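Local coordinates for Asp/Glu-specific dipeptidyl-peptidase (Flavobacterium psychrophilum, PDB 5JXF), which removes dipeptides from the N-terminus of oligopeptides as a serine peptidase with strict preference for Asp or Glu at the P1 position, at residues 72-84 / 133-145. Residues are numbered along the deposited sequence; the frame is centred on the assembly and turned at random.
Sequences SSLKDAVPHFNGG and NENLVVTFIVSIN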
loop_
_atom_site.group_PDB
_atom_site.type_symbol
_atom_site.label_atom_id
_atom_site.label_comp_id
_atom_site.label_asym_id
_atom_site.label_seq_id
_atom_site.Cartn_x
_atom_site.Cartn_y
_atom_site.Cartn_z
ATOM N N SER A 72 -32.534 -22.110 26.907
ATOM C CA SER A 72 -32.030 -21.349 25.751
ATOM C C SER A 72 -30.574 -20.982 25.970
ATOM O O SER A 72 -30.115 -20.928 27.106
ATOM C CB SER A 72 -32.851 -20.087 25.518
ATOM O OG SER A 72 -32.657 -19.178 26.588
ATOM N N SER A 73 -29.849 -20.751 24.880
ATOM C CA SER A 73 -28.443 -20.337 24.946
ATOM C C SER A 73 -28.041 -19.593 23.674
ATOM O O SER A 73 -28.871 -19.424 22.775
ATOM C CB SER A 73 -27.535 -21.543 25.143
ATOM O OG SER A 73 -27.609 -22.394 24.017
ATOM N N LEU A 74 -26.775 -19.174 23.586
ATOM C CA LEU A 74 -26.312 -18.410 22.418
ATOM C C LEU A 74 -26.522 -19.170 21.120
ATOM O O LEU A 74 -26.861 -18.568 20.109
ATOM C CB LEU A 74 -24.825 -18.029 22.549
ATOM C CG LEU A 74 -24.529 -17.024 23.665
ATOM C CD1 LEU A 74 -23.138 -16.390 23.500
ATOM C CD2 LEU A 74 -25.592 -15.953 23.700
ATOM N N LYS A 75 -26.354 -20.495 21.159
ATOM C CA LYS A 75 -26.409 -21.301 19.936
ATOM C C LYS A 75 -27.754 -21.155 19.225
ATOM O O LYS A 75 -27.821 -21.235 17.997
ATOM C CB LYS A 75 -26.128 -22.786 20.230
ATOM C CG LYS A 75 -27.290 -23.550 20.843
ATOM C CD LYS A 75 -27.176 -25.038 20.562
ATOM C CE LYS A 75 -28.222 -25.830 21.331
ATOM N NZ LYS A 75 -29.583 -25.685 20.747
ATOM N N ASP A 76 -28.811 -20.936 20.007
ATOM C CA ASP A 76 -30.153 -20.694 19.473
ATOM C C ASP A 76 -30.281 -19.415 18.659
ATOM O O ASP A 76 -31.233 -19.243 17.908
ATOM C CB ASP A 76 -31.164 -20.667 20.618
ATOM C CG ASP A 76 -31.286 -22.029 21.305
ATOM O OD1 ASP A 76 -31.268 -23.050 20.580
ATOM O OD2 ASP A 76 -31.340 -22.078 22.548
ATOM N N ALA A 77 -29.310 -18.521 18.798
ATOM C CA ALA A 77 -29.353 -17.268 18.066
ATOM C C ALA A 77 -28.375 -17.259 16.872
ATOM O O ALA A 77 -28.261 -16.245 16.165
ATOM C CB ALA A 77 -29.061 -16.108 19.016
ATOM N N VAL A 78 -27.675 -18.372 16.647
ATOM C CA VAL A 78 -26.681 -18.429 15.564
ATOM C C VAL A 78 -26.900 -19.585 14.573
ATOM O O VAL A 78 -26.292 -20.653 14.681
ATOM C CB VAL A 78 -25.256 -18.516 16.137
ATOM C CG1 VAL A 78 -24.229 -18.354 15.029
ATOM C CG2 VAL A 78 -25.047 -17.402 17.187
ATOM N N PRO A 79 -27.767 -19.359 13.582
ATOM C CA PRO A 79 -27.987 -20.429 12.606
ATOM C C PRO A 79 -27.011 -20.404 11.416
ATOM O O PRO A 79 -26.396 -19.369 11.074
ATOM C CB PRO A 79 -29.418 -20.170 12.133
ATOM C CG PRO A 79 -29.576 -18.656 12.261
ATOM C CD PRO A 79 -28.744 -18.256 13.455
ATOM N N HIS A 80 -26.882 -21.575 10.808
ATOM C CA HIS A 80 -26.171 -21.787 9.557
ATOM C C HIS A 80 -26.950 -21.105 8.445
ATOM O O HIS A 80 -28.141 -21.364 8.286
ATOM C CB HIS A 80 -26.058 -23.290 9.275
ATOM C CG HIS A 80 -24.813 -23.721 8.593
ATOM N ND1 HIS A 80 -24.027 -22.863 7.830
ATOM C CD2 HIS A 80 -24.206 -24.924 8.514
ATOM C CE1 HIS A 80 -23.000 -23.519 7.353
ATOM N NE2 HIS A 80 -23.086 -24.784 7.744
ATOM N N PHE A 81 -26.284 -20.267 7.655
ATOM C CA PHE A 81 -26.958 -19.532 6.584
ATOM C C PHE A 81 -26.666 -20.159 5.222
ATOM O O PHE A 81 -25.571 -20.033 4.681
ATOM C CB PHE A 81 -26.534 -18.049 6.594
ATOM C CG PHE A 81 -27.340 -17.179 5.670
ATOM C CD1 PHE A 81 -28.495 -16.571 6.116
ATOM C CD2 PHE A 81 -26.936 -16.970 4.359
ATOM C CE1 PHE A 81 -29.249 -15.756 5.273
ATOM C CE2 PHE A 81 -27.678 -16.155 3.510
ATOM C CZ PHE A 81 -28.842 -15.558 3.967
ATOM N N ASN A 82 -27.662 -20.851 4.688
ATOM C CA ASN A 82 -27.544 -21.607 3.446
ATOM C C ASN A 82 -26.383 -22.581 3.383
ATOM O O ASN A 82 -25.894 -22.863 2.300
ATOM C CB ASN A 82 -27.450 -20.658 2.260
ATOM C CG ASN A 82 -28.111 -21.227 1.021
ATOM O OD1 ASN A 82 -28.985 -22.103 1.115
ATOM N ND2 ASN A 82 -27.710 -20.735 -0.145
ATOM N N GLY A 83 -25.936 -23.089 4.529
ATOM C CA GLY A 83 -24.846 -24.062 4.556
ATOM C C GLY A 83 -23.427 -23.601 4.192
ATOM O O GLY A 83 -22.500 -24.408 4.156
ATOM N N GLY A 84 -23.232 -22.310 3.945
ATOM C CA GLY A 84 -21.902 -21.818 3.606
ATOM C C GLY A 84 -21.461 -20.614 4.431
ATOM O O GLY A 84 -20.285 -20.266 4.450
ATOM N N ASN A 133 -37.004 -16.170 -1.117
ATOM C CA ASN A 133 -35.848 -16.700 -1.809
ATOM C C ASN A 133 -35.929 -18.208 -2.009
ATOM O O ASN A 133 -35.836 -18.970 -1.051
ATOM C CB ASN A 133 -34.579 -16.327 -1.049
ATOM C CG ASN A 133 -34.397 -14.822 -0.944
ATOM O OD1 ASN A 133 -34.206 -14.157 -1.951
ATOM N ND2 ASN A 133 -34.450 -14.285 0.271
ATOM N N GLU A 134 -36.105 -18.645 -3.252
ATOM C CA GLU A 134 -36.099 -20.076 -3.514
ATOM C C GLU A 134 -34.708 -20.625 -3.243
ATOM O O GLU A 134 -33.701 -19.974 -3.554
ATOM C CB GLU A 134 -36.529 -20.397 -4.945
ATOM C CG GLU A 134 -37.902 -19.874 -5.306
ATOM C CD GLU A 134 -38.576 -20.703 -6.386
ATOM O OE1 GLU A 134 -38.325 -21.927 -6.452
ATOM O OE2 GLU A 134 -39.354 -20.128 -7.176
ATOM N N ASN A 135 -34.674 -21.800 -2.622
ATOM C CA ASN A 135 -33.441 -22.532 -2.371
ATOM C C ASN A 135 -32.527 -21.835 -1.380
ATOM O O ASN A 135 -31.306 -21.926 -1.481
ATOM C CB ASN A 135 -32.691 -22.768 -3.683
ATOM C CG ASN A 135 -33.582 -23.335 -4.756
ATOM O OD1 ASN A 135 -34.469 -24.144 -4.476
ATOM N ND2 ASN A 135 -33.371 -22.898 -5.992
ATOM N N LEU A 136 -33.117 -21.123 -0.432
ATOM C CA LEU A 136 -32.343 -20.513 0.637
ATOM C C LEU A 136 -32.839 -21.070 1.950
ATOM O O LEU A 136 -33.993 -20.875 2.308
ATOM C CB LEU A 136 -32.463 -18.981 0.622
ATOM C CG LEU A 136 -31.794 -18.202 1.759
ATOM C CD1 LEU A 136 -30.303 -18.475 1.830
ATOM C CD2 LEU A 136 -32.027 -16.694 1.595
ATOM N N VAL A 137 -31.963 -21.760 2.662
ATOM C CA VAL A 137 -32.313 -22.294 3.962
ATOM C C VAL A 137 -31.421 -21.738 5.067
ATOM O O VAL A 137 -30.306 -21.266 4.827
ATOM C CB VAL A 137 -32.238 -23.827 3.970
ATOM C CG1 VAL A 137 -33.061 -24.416 2.797
ATOM C CG2 VAL A 137 -30.798 -24.290 3.920
ATOM N N VAL A 138 -31.947 -21.795 6.280
ATOM C CA VAL A 138 -31.262 -21.334 7.478
ATOM C C VAL A 138 -31.454 -22.429 8.518
ATOM O O VAL A 138 -32.587 -22.817 8.807
ATOM C CB VAL A 138 -31.839 -19.990 7.973
ATOM C CG1 VAL A 138 -31.518 -19.763 9.421
ATOM C CG2 VAL A 138 -31.328 -18.827 7.106
ATOM N N THR A 139 -30.360 -22.922 9.078
ATOM C CA THR A 139 -30.393 -24.091 9.939
ATOM C C THR A 139 -30.005 -23.813 11.384
ATOM O O THR A 139 -28.893 -23.361 11.656
ATOM C CB THR A 139 -29.441 -25.172 9.398
ATOM O OG1 THR A 139 -29.834 -25.542 8.069
ATOM C CG2 THR A 139 -29.431 -26.388 10.321
ATOM N N PHE A 140 -30.902 -24.118 12.313
ATOM C CA PHE A 140 -30.598 -24.011 13.737
ATOM C C PHE A 140 -30.116 -25.316 14.340
ATOM O O PHE A 140 -30.615 -26.398 13.994
ATOM C CB PHE A 140 -31.833 -23.513 14.497
ATOM C CG PHE A 140 -32.184 -22.097 14.180
ATOM C CD1 PHE A 140 -32.883 -21.785 13.028
ATOM C CD2 PHE A 140 -31.793 -21.071 15.022
ATOM C CE1 PHE A 140 -33.214 -20.458 12.723
ATOM C CE2 PHE A 140 -32.110 -19.748 14.730
ATOM C CZ PHE A 140 -32.828 -19.443 13.574
ATOM N N ILE A 141 -29.137 -25.224 15.239
ATOM C CA ILE A 141 -28.656 -26.412 15.937
ATOM C C ILE A 141 -29.447 -26.690 17.229
ATOM O O ILE A 141 -29.489 -25.855 18.149
ATOM C CB ILE A 141 -27.172 -26.313 16.307
ATOM C CG1 ILE A 141 -26.313 -26.091 15.054
ATOM C CG2 ILE A 141 -26.739 -27.611 17.020
ATOM C CD1 ILE A 141 -26.598 -27.092 13.947
ATOM N N VAL A 142 -30.088 -27.856 17.283
ATOM C CA VAL A 142 -30.844 -28.263 18.480
ATOM C C VAL A 142 -29.898 -28.877 19.496
ATOM O O VAL A 142 -29.908 -28.515 20.663
ATOM C CB VAL A 142 -31.975 -29.274 18.121
ATOM C CG1 VAL A 142 -32.758 -29.725 19.389
ATOM C CG2 VAL A 142 -32.942 -28.616 17.109
ATOM N N SER A 143 -29.040 -29.783 19.043
ATOM C CA SER A 143 -28.176 -30.516 19.959
ATOM C C SER A 143 -26.984 -31.114 19.229
ATOM O O SER A 143 -27.041 -31.345 18.027
ATOM C CB SER A 143 -28.966 -31.631 20.665
ATOM O OG SER A 143 -29.227 -32.705 19.778
ATOM N N ILE A 144 -25.918 -31.367 19.982
ATOM C CA ILE A 144 -24.645 -31.859 19.467
ATOM C C ILE A 144 -24.312 -33.195 20.137
ATOM O O ILE A 144 -24.065 -33.249 21.342
ATOM C CB ILE A 144 -23.530 -30.837 19.724
ATOM C CG1 ILE A 144 -23.839 -29.529 18.985
ATOM C CG2 ILE A 144 -22.172 -31.364 19.285
ATOM C CD1 ILE A 144 -22.918 -28.383 19.350
ATOM N N ASN A 145 -24.307 -34.270 19.355
ATOM C CA ASN A 145 -24.272 -35.617 19.925
ATOM C C ASN A 145 -23.176 -36.519 19.366
ATOM O O ASN A 145 -23.171 -36.868 18.187
ATOM C CB ASN A 145 -25.636 -36.269 19.724
ATOM C CG ASN A 145 -26.771 -35.363 20.153
ATOM O OD1 ASN A 145 -27.237 -34.517 19.389
ATOM N ND2 ASN A 145 -27.203 -35.519 21.389
HETATM O O HOH W 1 -28.009 -22.771 15.586
HETATM O O HOH W 2 -30.909 -23.746 18.003
HETATM O O HOH W 3 -28.051 -24.138 6.289
#
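Lys75 reaches over to strand 138-145 and ties down two successive carbonyls, those of Ile141 and Val142. From Lys75 CB the chain starts between its own backbone N and carbonyl carbon (chi1 77°); CG only skirts Ile141 O, CD runs past that oxygen at 3.4 Å, CE sits close to both carbonyls, and a bend at chi4 delivers NZ. Lys75 NZ donates to Ile141 O at 2.6 Å, tilted a little from the carbonyl plane, and to Val142 O at 2.8 Å, from well above that carbonyl's plane. It also forms a salt bridge to Asp76 OD1, and a water donating to both Asp76 OD1 and Ile141 O braces it. Cutting Lys75 back to an alanine is likely to leave the buried Asp76 carboxylate without its cation and both carbonyls without their shared donor. A second water, accepting from Ile141 N and donating to Lys75 O and Val78 O, bridges the backbones where they diverge. Further along, Pro79 lies over the Phe140 ring, CB 3.6 Å from the centroid and almost on the ring normal, while Asp76 O meets the same ring at its edge. Pro79 CB is also pressed tightly against Val138 CG1, at 3.5 Å. His80 N donates to Thr139 O and Thr139 N to His80 O, each at 2.8 Å. Beyond this pair Asn82 N donates to Val137 O, and Leu136 CD1 touches Asn82 CG and, off-centre, the Phe81 ring. Phe81 chi1 of -171° turns its CG opposite the backbone N, and the ring leans obliquely on Val138 CG2. Strand 80-81 thus pairs with strand 138-145, whose far part pins the Lys75 turn, in a sheet consistent with one beta-barrel of the chymotrypsin-like double-barrel fold of S46 peptidases; its strands 95-98 and 239-245 adjoin His101 and Asp237, probable charge-relay residues.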